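Local coordinates for 4-oxalocrotonate decarboxylase NahK (Pseudomonas putida, PDB 5D2K), which catalyses the metal-assisted decarboxylation of (3E)-2-oxohex-3-enedioate to 2-oxopent-4-enoate and carbon dioxide in naphthalene degradation, at residues I113-H126 and H230-A244. The protein carries 1 engineered substitution. Numbering follows the deposited sequence.
Sequences IEAEISVVTKAPLH and HIPAGTFIMTGGITA. With MG (magnesium ion), chain C; OOG (2-oxoadipic acid), chain D; EDO (1,2-ethanediol), chain G.
Glu116 and Gly241 meet at the metal-bound 2-oxoadipate of the active site, in the fumarylacetoacetate hydrolase (FAH) fold. Glu116 OE2 binds the magnesium ion at 2.0 Å, and Gly241 N donates to OOG O4, 2.7 Å away, in the carboxylate beside the keto group of 2-oxoadipate. Glu114 OE1, both OOG O4 and O5, a water and Glu147 complete the metal site. Glu114 OE2 forms a salt bridge with Lys77. The other oxygen of Glu116, OE1, accepts a hydrogen bond from the metal-bound water and a weak one from Gly240 N. Both oxygens of this carboxylate are thus engaged, which probably fixes its rotation. A side chain on Gly241 would be tight against the Glu114 carboxylate.

Behind the site, strand 113-121 pairs antiparallel with strand 236-238. Ile117 O accepts both Thr239 OG1 (2.7 Å, in the carbonyl plane) and Thr239 N. Thr239 OG1 reaches it from between its own backbone N and carbonyl carbon (chi1 61°). Val119 and Ile237 form a hydrogen-bonded pair. On the face carrying Ser118, Phe236 CE1 meets Ser118 CB at 3.5 Å, and Val120 CG2 lies in plane at the ring edge. Ser118 OG bonds to Thr145 on strand 139-149.

Further along, the type II turn Pro232-Thr235 closes on Thr121, whose OG1 accepts Thr235 N at 3.2 Å. Leu125 and Ile231 then exchange two backbone bonds. Beyond them, the His126 and His230 rings form an offset stack, with planes at 16° and centroids 4.1 Å apart. An alanine in place of His230 would remove one ring of this stack and is likely to leave the His126 ring freer to turn. His126 CE1 lies over one face of the His230 ring, 3.3 Å from His230 CG.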
ATOM      1  N   ILE A 113       2.707  -6.617  -8.974  1.00  9.48           N
ATOM      2  CA  ILE A 113       1.362  -6.611  -8.399  1.00  9.20           C
ATOM      3  C   ILE A 113       1.278  -7.472  -7.146  1.00 11.99           C
ATOM      4  O   ILE A 113       1.998  -8.459  -7.008  1.00 12.87           O
ATOM      5  CB  ILE A 113       0.272  -7.084  -9.384  1.00 11.88           C
ATOM      6  CG1 ILE A 113       0.574  -8.491  -9.908  1.00 11.86           C
ATOM      7  CG2 ILE A 113       0.100  -6.083 -10.522  1.00 13.46           C
ATOM      8  CD1 ILE A 113      -0.650  -9.163 -10.504  1.00 18.17           C
ATOM      9  N   GLU A 114       0.380  -7.063  -6.252  1.00 11.19           N
ATOM     10  CA  GLU A 114       0.082  -7.747  -4.988  1.00 12.73           C
ATOM     11  C   GLU A 114      -1.422  -7.920  -4.855  1.00 12.18           C
ATOM     12  O   GLU A 114      -2.185  -7.005  -5.166  1.00 13.15           O
ATOM     13  CB  GLU A 114       0.577  -6.935  -3.771  1.00 20.65           C
ATOM     14  CG  GLU A 114       2.009  -6.460  -3.813  1.00 24.11           C
ATOM     15  CD  GLU A 114       2.378  -5.565  -2.626  1.00 22.64           C
ATOM     16  OE1 GLU A 114       1.623  -4.628  -2.284  1.00 15.38           O
ATOM     17  OE2 GLU A 114       3.451  -5.786  -2.045  1.00 32.94           O
ATOM     18  N   ALA A 115      -1.867  -9.071  -4.358  1.00 10.93           N
ATOM     19  CA  ALA A 115      -3.290  -9.238  -4.060  1.00 10.58           C
ATOM     20  C   ALA A 115      -3.604  -8.871  -2.614  1.00 11.03           C
ATOM     21  O   ALA A 115      -2.939  -9.340  -1.690  1.00 11.34           O
ATOM     22  CB  ALA A 115      -3.725 -10.665  -4.346  1.00 13.36           C
ATOM     23  N   GLU A 116      -4.609  -8.019  -2.418  1.00  8.57           N
ATOM     24  CA  GLU A 116      -4.950  -7.534  -1.072  1.00 10.37           C
ATOM     25  C   GLU A 116      -6.449  -7.505  -0.837  1.00  9.23           C
ATOM     26  O   GLU A 116      -7.243  -7.633  -1.771  1.00  9.99           O
ATOM     27  CB  GLU A 116      -4.376  -6.122  -0.833  1.00 10.32           C
ATOM     28  CG  GLU A 116      -2.929  -5.979  -1.306  1.00  9.33           C
ATOM     29  CD  GLU A 116      -2.151  -4.828  -0.704  1.00 12.26           C
ATOM     30  OE1 GLU A 116      -2.602  -4.195   0.272  1.00 10.22           O
ATOM     31  OE2 GLU A 116      -1.041  -4.582  -1.206  1.00 13.43           O
ATOM     32  N   ILE A 117      -6.837  -7.342   0.422  1.00  9.15           N
ATOM     33  CA  ILE A 117      -8.225  -7.042   0.715  1.00  9.38           C
ATOM     34  C   ILE A 117      -8.270  -5.677   1.409  1.00 10.62           C
ATOM     35  O   ILE A 117      -7.470  -5.371   2.311  1.00 10.96           O
ATOM     36  CB  ILE A 117      -8.911  -8.172   1.552  1.00 11.40           C
ATOM     37  CG1 ILE A 117     -10.425  -7.939   1.655  1.00 12.29           C
ATOM     38  CG2 ILE A 117      -8.283  -8.316   2.914  1.00 12.57           C
ATOM     39  CD1 ILE A 117     -11.179  -8.033   0.307  1.00 13.92           C
ATOM     40  N   SER A 118      -9.157  -4.824   0.915  1.00  9.70           N
ATOM     41  CA  SER A 118      -9.307  -3.493   1.484  1.00  8.48           C
ATOM     42  C   SER A 118     -10.599  -3.370   2.255  1.00 10.42           C
ATOM     43  O   SER A 118     -11.531  -4.155   2.058  1.00  9.53           O
ATOM     44  CB  SER A 118      -9.283  -2.423   0.392  1.00 10.28           C
ATOM     45  OG  SER A 118      -8.097  -2.507  -0.360  1.00  9.84           O
ATOM     46  N   VAL A 119     -10.647  -2.366   3.122  1.00  9.79           N
ATOM     47  CA  VAL A 119     -11.871  -2.029   3.845  1.00  9.92           C
ATOM     48  C   VAL A 119     -12.170  -0.552   3.677  1.00  9.75           C
ATOM     49  O   VAL A 119     -11.271   0.245   3.402  1.00 10.60           O
ATOM     50  CB  VAL A 119     -11.784  -2.359   5.367  1.00 10.70           C
ATOM     51  CG1 VAL A 119     -11.565  -3.849   5.582  1.00 11.53           C
ATOM     52  CG2 VAL A 119     -10.684  -1.534   6.050  1.00 11.29           C
ATOM     53  N   VAL A 120     -13.444  -0.197   3.808  1.00  8.02           N
ATOM     54  CA  VAL A 120     -13.840   1.201   3.952  1.00  7.62           C
ATOM     55  C   VAL A 120     -14.458   1.344   5.327  1.00  9.25           C
ATOM     56  O   VAL A 120     -15.304   0.548   5.703  1.00  9.48           O
ATOM     57  CB  VAL A 120     -14.832   1.638   2.842  1.00  9.60           C
ATOM     58  CG1 VAL A 120     -15.452   2.992   3.161  1.00 11.01           C
ATOM     59  CG2 VAL A 120     -14.108   1.715   1.508  1.00 14.40           C
ATOM     60  N   THR A 121     -14.015   2.339   6.091  1.00 10.10           N
ATOM     61  CA  THR A 121     -14.513   2.512   7.452  1.00  9.85           C
ATOM     62  C   THR A 121     -15.749   3.406   7.485  1.00 11.79           C
ATOM     63  O   THR A 121     -15.967   4.193   6.567  1.00 10.85           O
ATOM     64  CB  THR A 121     -13.447   3.124   8.379  1.00 10.86           C
ATOM     65  OG1 THR A 121     -13.189   4.490   8.000  1.00  9.88           O
ATOM     66  CG2 THR A 121     -12.154   2.317   8.315  1.00 10.07           C
ATOM     67  N   LYS A 122     -16.537   3.290   8.556  1.00 10.72           N
ATOM     68  CA  LYS A 122     -17.701   4.171   8.743  1.00 12.28           C
ATOM     69  C   LYS A 122     -17.713   4.883  10.100  1.00 12.88           C
ATOM     70  O   LYS A 122     -18.695   5.529  10.452  1.00 14.01           O
ATOM     71  CB  LYS A 122     -19.012   3.393   8.561  1.00 11.31           C
ATOM     72  CG  LYS A 122     -19.157   2.145   9.423  1.00 13.56           C
ATOM     73  CD  LYS A 122     -20.518   1.500   9.180  1.00 14.41           C
ATOM     74  CE  LYS A 122     -20.655   0.191   9.922  1.00 20.19           C
ATOM     75  NZ  LYS A 122     -22.041  -0.351   9.763  1.00 26.67           N
ATOM     76  N   ALA A 123     -16.622   4.758  10.848  1.00 13.74           N
ATOM     77  CA  ALA A 123     -16.452   5.454  12.120  1.00 11.70           C
ATOM     78  C   ALA A 123     -14.976   5.716  12.330  1.00 12.20           C
ATOM     79  O   ALA A 123     -14.152   4.944  11.857  1.00 12.56           O
ATOM     80  CB  ALA A 123     -17.015   4.626  13.268  1.00 14.88           C
ATOM     81  N   PRO A 124     -14.628   6.808  13.027  1.00 10.92           N
ATOM     82  CA  PRO A 124     -13.198   7.069  13.216  1.00 11.53           C
ATOM     83  C   PRO A 124     -12.502   6.031  14.087  1.00 14.06           C
ATOM     84  O   PRO A 124     -13.112   5.444  14.995  1.00 15.12           O
ATOM     85  CB  PRO A 124     -13.162   8.444  13.892  1.00 15.46           C
ATOM     86  CG  PRO A 124     -14.538   8.683  14.406  1.00 17.52           C
ATOM     87  CD  PRO A 124     -15.489   7.834  13.639  1.00 13.99           C
ATOM     88  N   LEU A 125     -11.230   5.794  13.784  1.00 12.18           N
ATOM     89  CA  LEU A 125     -10.410   4.909  14.595  1.00 13.17           C
ATOM     90  C   LEU A 125      -9.164   5.627  15.090  1.00 12.00           C
ATOM     91  O   LEU A 125      -8.436   6.252  14.304  1.00 12.65           O
ATOM     92  CB  LEU A 125     -10.021   3.658  13.801  1.00 11.23           C
ATOM     93  CG  LEU A 125     -11.150   2.685  13.496  1.00 10.51           C
ATOM     94  CD1 LEU A 125     -10.703   1.695  12.437  1.00 15.18           C
ATOM     95  CD2 LEU A 125     -11.558   1.944  14.761  1.00 12.08           C
ATOM     96  N   HIS A 126      -8.919   5.508  16.395  1.00 13.38           N
ATOM     97  CA  HIS A 126      -7.800   6.171  17.066  1.00 14.29           C
ATOM     98  C   HIS A 126      -6.906   5.189  17.816  1.00 16.01           C
ATOM     99  O   HIS A 126      -7.386   4.254  18.456  1.00 15.71           O
ATOM    100  CB  HIS A 126      -8.305   7.210  18.079  1.00 14.08           C
ATOM    101  CG  HIS A 126      -9.090   8.337  17.481  1.00 14.79           C
ATOM    102  ND1 HIS A 126      -8.549   9.586  17.271  1.00 18.72           N
ATOM    103  CD2 HIS A 126     -10.380   8.414  17.075  1.00 17.71           C
ATOM    104  CE1 HIS A 126      -9.468  10.383  16.758  1.00 18.03           C
ATOM    105  NE2 HIS A 126     -10.588   9.696  16.625  1.00 18.87           N
ATOM    106  N   HIS A 230      -5.068  10.073  12.981  1.00 12.45           N
ATOM    107  CA  HIS A 230      -5.969   8.931  13.144  1.00 10.96           C
ATOM    108  C   HIS A 230      -6.606   8.549  11.810  1.00 10.90           C
ATOM    109  O   HIS A 230      -6.291   9.135  10.769  1.00 11.77           O
ATOM    110  CB  HIS A 230      -7.054   9.231  14.188  1.00 14.14           C
ATOM    111  CG  HIS A 230      -8.069  10.235  13.738  1.00 15.67           C
ATOM    112  ND1 HIS A 230      -7.839  11.596  13.791  1.00 17.35           N
ATOM    113  CD2 HIS A 230      -9.314  10.081  13.229  1.00 14.89           C
ATOM    114  CE1 HIS A 230      -8.904  12.233  13.338  1.00 22.95           C
ATOM    115  NE2 HIS A 230      -9.813  11.339  12.988  1.00 18.68           N
ATOM    116  N   ILE A 231      -7.482   7.549  11.837  1.00 11.00           N
ATOM    117  CA  ILE A 231      -8.200   7.151  10.635  1.00 10.92           C
ATOM    118  C   ILE A 231      -9.598   7.742  10.640  1.00 11.34           C
ATOM    119  O   ILE A 231     -10.449   7.299  11.404  1.00 10.83           O
ATOM    120  CB  ILE A 231      -8.320   5.618  10.523  1.00  9.39           C
ATOM    121  CG1 ILE A 231      -6.974   4.934  10.785  1.00 11.59           C
ATOM    122  CG2 ILE A 231      -8.871   5.226   9.152  1.00 10.22           C
ATOM    123  CD1 ILE A 231      -7.090   3.402  10.839  1.00 10.37           C
ATOM    124  N   PRO A 232      -9.852   8.754   9.802  1.00 10.94           N
ATOM    125  CA  PRO A 232     -11.213   9.307   9.770  1.00 10.61           C
ATOM    126  C   PRO A 232     -12.251   8.306   9.254  1.00 12.15           C
ATOM    127  O   PRO A 232     -11.920   7.373   8.514  1.00 12.39           O
ATOM    128  CB  PRO A 232     -11.081  10.502   8.810  1.00 15.86           C
ATOM    129  CG  PRO A 232      -9.613  10.830   8.801  1.00 16.11           C
ATOM    130  CD  PRO A 232      -8.925   9.504   8.935  1.00 11.55           C
ATOM    131  N   ALA A 233     -13.503   8.483   9.659  1.00 12.66           N
ATOM    132  CA  ALA A 233     -14.590   7.720   9.056  1.00 10.52           C
ATOM    133  C   ALA A 233     -14.565   7.906   7.550  1.00 12.26           C
ATOM    134  O   ALA A 233     -14.290   9.005   7.057  1.00 13.02           O
ATOM    135  CB  ALA A 233     -15.932   8.164   9.617  1.00 13.05           C
ATOM    136  N   GLY A 234     -14.845   6.828   6.827  1.00 11.12           N
ATOM    137  CA  GLY A 234     -14.943   6.883   5.380  1.00 14.35           C
ATOM    138  C   GLY A 234     -13.633   6.649   4.658  1.00 15.71           C
ATOM    139  O   GLY A 234     -13.528   6.920   3.464  1.00 17.23           O
ATOM    140  N   THR A 235     -12.631   6.145   5.373  1.00 13.17           N
ATOM    141  CA  THR A 235     -11.322   5.914   4.781  1.00 11.61           C
ATOM    142  C   THR A 235     -11.210   4.530   4.142  1.00 10.45           C
ATOM    143  O   THR A 235     -11.593   3.522   4.734  1.00 10.83           O
ATOM    144  CB  THR A 235     -10.201   6.083   5.831  1.00 12.35           C
ATOM    145  OG1 THR A 235     -10.296   7.396   6.414  1.00 13.22           O
ATOM    146  CG2 THR A 235      -8.807   5.908   5.206  1.00 12.51           C
ATOM    147  N   PHE A 236     -10.667   4.513   2.929  1.00 10.50           N
ATOM    148  CA  PHE A 236     -10.325   3.283   2.210  1.00  8.62           C
ATOM    149  C   PHE A 236      -8.936   2.844   2.657  1.00  8.37           C
ATOM    150  O   PHE A 236      -7.996   3.632   2.612  1.00 10.91           O
ATOM    151  CB  PHE A 236     -10.391   3.548   0.699  1.00 10.05           C
ATOM    152  CG  PHE A 236      -9.907   2.420  -0.183  1.00 10.24           C
ATOM    153  CD1 PHE A 236     -10.758   1.396  -0.558  1.00 11.38           C
ATOM    154  CD2 PHE A 236      -8.638   2.452  -0.728  1.00 14.03           C
ATOM    155  CE1 PHE A 236     -10.324   0.394  -1.423  1.00 13.54           C
ATOM    156  CE2 PHE A 236      -8.202   1.452  -1.590  1.00 13.67           C
ATOM    157  CZ  PHE A 236      -9.048   0.422  -1.928  1.00 13.18           C
ATOM    158  N   ILE A 237      -8.821   1.594   3.116  1.00  7.75           N
ATOM    159  CA  ILE A 237      -7.551   1.050   3.614  1.00  8.77           C
ATOM    160  C   ILE A 237      -7.179  -0.255   2.926  1.00  9.58           C
ATOM    161  O   ILE A 237      -7.919  -1.235   3.012  1.00 10.10           O
ATOM    162  CB  ILE A 237      -7.600   0.773   5.140  1.00  8.49           C
ATOM    163  CG1 ILE A 237      -8.090   1.997   5.912  1.00  8.68           C
ATOM    164  CG2 ILE A 237      -6.233   0.294   5.653  1.00 12.32           C
ATOM    165  CD1 ILE A 237      -8.358   1.680   7.378  1.00 11.07           C
ATOM    166  N   MET A 238      -6.018  -0.283   2.282  1.00  8.07           N
ATOM    167  CA  MET A 238      -5.486  -1.525   1.713  1.00 10.08           C
ATOM    168  C   MET A 238      -4.646  -2.203   2.781  1.00  9.56           C
ATOM    169  O   MET A 238      -3.660  -1.626   3.235  1.00 12.51           O
ATOM    170  CB  MET A 238      -4.648  -1.240   0.465  1.00 13.52           C
ATOM    171  CG  MET A 238      -5.432  -0.593  -0.651  1.00 12.65           C
ATOM    172  SD  MET A 238      -4.443  -0.403  -2.157  1.00 15.28           S
ATOM    173  CE  MET A 238      -3.805  -2.018  -2.378  1.00 12.84           C
ATOM    174  N   THR A 239      -5.015  -3.416   3.192  1.00  9.25           N
ATOM    175  CA  THR A 239      -4.462  -3.935   4.441  1.00  8.91           C
ATOM    176  C   THR A 239      -3.155  -4.699   4.301  1.00 10.07           C
ATOM    177  O   THR A 239      -2.517  -4.999   5.312  1.00  9.60           O
ATOM    178  CB  THR A 239      -5.495  -4.834   5.188  1.00  8.00           C
ATOM    179  OG1 THR A 239      -5.862  -5.961   4.382  1.00 10.07           O
ATOM    180  CG2 THR A 239      -6.758  -4.028   5.558  1.00 10.15           C
ATOM    181  N   GLY A 240      -2.721  -4.983   3.066  1.00  8.86           N
ATOM    182  CA  GLY A 240      -1.424  -5.619   2.854  1.00  8.62           C
ATOM    183  C   GLY A 240      -1.398  -6.765   1.850  1.00 10.76           C
ATOM    184  O   GLY A 240      -2.382  -7.466   1.640  1.00 10.85           O
ATOM    185  N   GLY A 241      -0.247  -6.947   1.217  1.00 12.96           N
ATOM    186  CA  GLY A 241      -0.096  -8.007   0.235  1.00 11.62           C
ATOM    187  C   GLY A 241      -0.225  -9.353   0.907  1.00 12.69           C
ATOM    188  O   GLY A 241       0.487  -9.656   1.876  1.00 17.59           O
ATOM    189  N   ILE A 242      -1.147 -10.160   0.402  1.00 10.35           N
ATOM    190  CA  ILE A 242      -1.393 -11.469   0.983  1.00 16.24           C
ATOM    191  C   ILE A 242      -0.287 -12.424   0.527  1.00 21.62           C
ATOM    192  O   ILE A 242       0.143 -13.304   1.278  1.00 23.61           O
ATOM    193  CB  ILE A 242      -2.802 -11.965   0.618  1.00 13.64           C
ATOM    194  CG1 ILE A 242      -3.838 -11.149   1.407  1.00 14.80           C
ATOM    195  CG2 ILE A 242      -2.969 -13.445   0.952  1.00 17.18           C
ATOM    196  CD1 ILE A 242      -5.272 -11.233   0.907  1.00 15.69           C
ATOM    197  N   THR A 243       0.218 -12.204  -0.682  1.00 20.78           N
ATOM    198  CA  THR A 243       1.278 -13.044  -1.231  1.00 22.30           C
ATOM    199  C   THR A 243       2.474 -12.217  -1.653  1.00 24.38           C
ATOM    200  O   THR A 243       2.443 -10.987  -1.606  1.00 17.53           O
ATOM    201  CB  THR A 243       0.810 -13.828  -2.465  1.00 23.38           C
ATOM    202  OG1 THR A 243       0.732 -12.941  -3.586  1.00 25.36           O
ATOM    203  CG2 THR A 243      -0.543 -14.467  -2.233  1.00 19.56           C
ATOM    204  N   ALA A 244       3.521 -12.898  -2.108  1.00 20.43           N
ATOM    205  CA  ALA A 244       4.640 -12.219  -2.725  1.00 20.82           C
ATOM    206  C   ALA A 244       4.167 -11.465  -3.966  1.00 14.91           C
ATOM    207  O   ALA A 244       3.239 -11.888  -4.659  1.00 15.98           O
ATOM    208  CB  ALA A 244       5.737 -13.210  -3.085  1.00 20.21           C
TER
HETATM  209 MG    MG C 301       0.612  -3.501  -0.824  1.00 12.55          MG
HETATM  210  C2  OOG D 302       6.748  -1.910  -0.108  1.00 22.99           C
HETATM  211  C3  OOG D 302       5.240  -2.002  -0.267  1.00 26.41           C
HETATM  212  C4  OOG D 302       4.662  -3.037   0.676  1.00 22.44           C
HETATM  213  C6  OOG D 302       2.577  -4.590   0.875  1.00 17.49           C
HETATM  214  O4  OOG D 302       1.372  -4.814   0.616  1.00 16.59           O
HETATM  215  O3  OOG D 302       3.259  -5.421   1.528  1.00 20.41           O
HETATM  216  C5  OOG D 302       3.206  -3.313   0.376  1.00 16.99           C
HETATM  217  C1  OOG D 302       7.435  -2.764  -1.155  1.00 30.42           C
HETATM  218  O1  OOG D 302       8.180  -2.237  -2.032  1.00 26.12           O
HETATM  219  O2  OOG D 302       7.261  -4.011  -1.141  1.00 31.38           O
HETATM  220  O5  OOG D 302       2.508  -2.549  -0.255  1.00 13.72           O
HETATM  221  C1  EDO G 305      -4.025  10.422  18.369  1.00 28.31           C
HETATM  222  O1  EDO G 305      -3.691   9.783  19.606  1.00 41.62           O
HETATM  223  C2  EDO G 305      -5.381   9.908  17.918  1.00 24.96           C
HETATM  224  O2  EDO G 305      -6.328  10.981  17.886  1.00 28.08           O
HETATM  225  O   HOH W   1       0.189 -10.477  -2.925  1.00 22.30           O
HETATM  226  O   HOH W   2      -0.458  -2.580   0.717  1.00 12.84           O
HETATM  227  O   HOH W   3      -4.911  -7.663   2.463  1.00 10.50           O
HETATM  228  O   HOH W   4     -11.800   4.898  10.408  1.00 11.49           O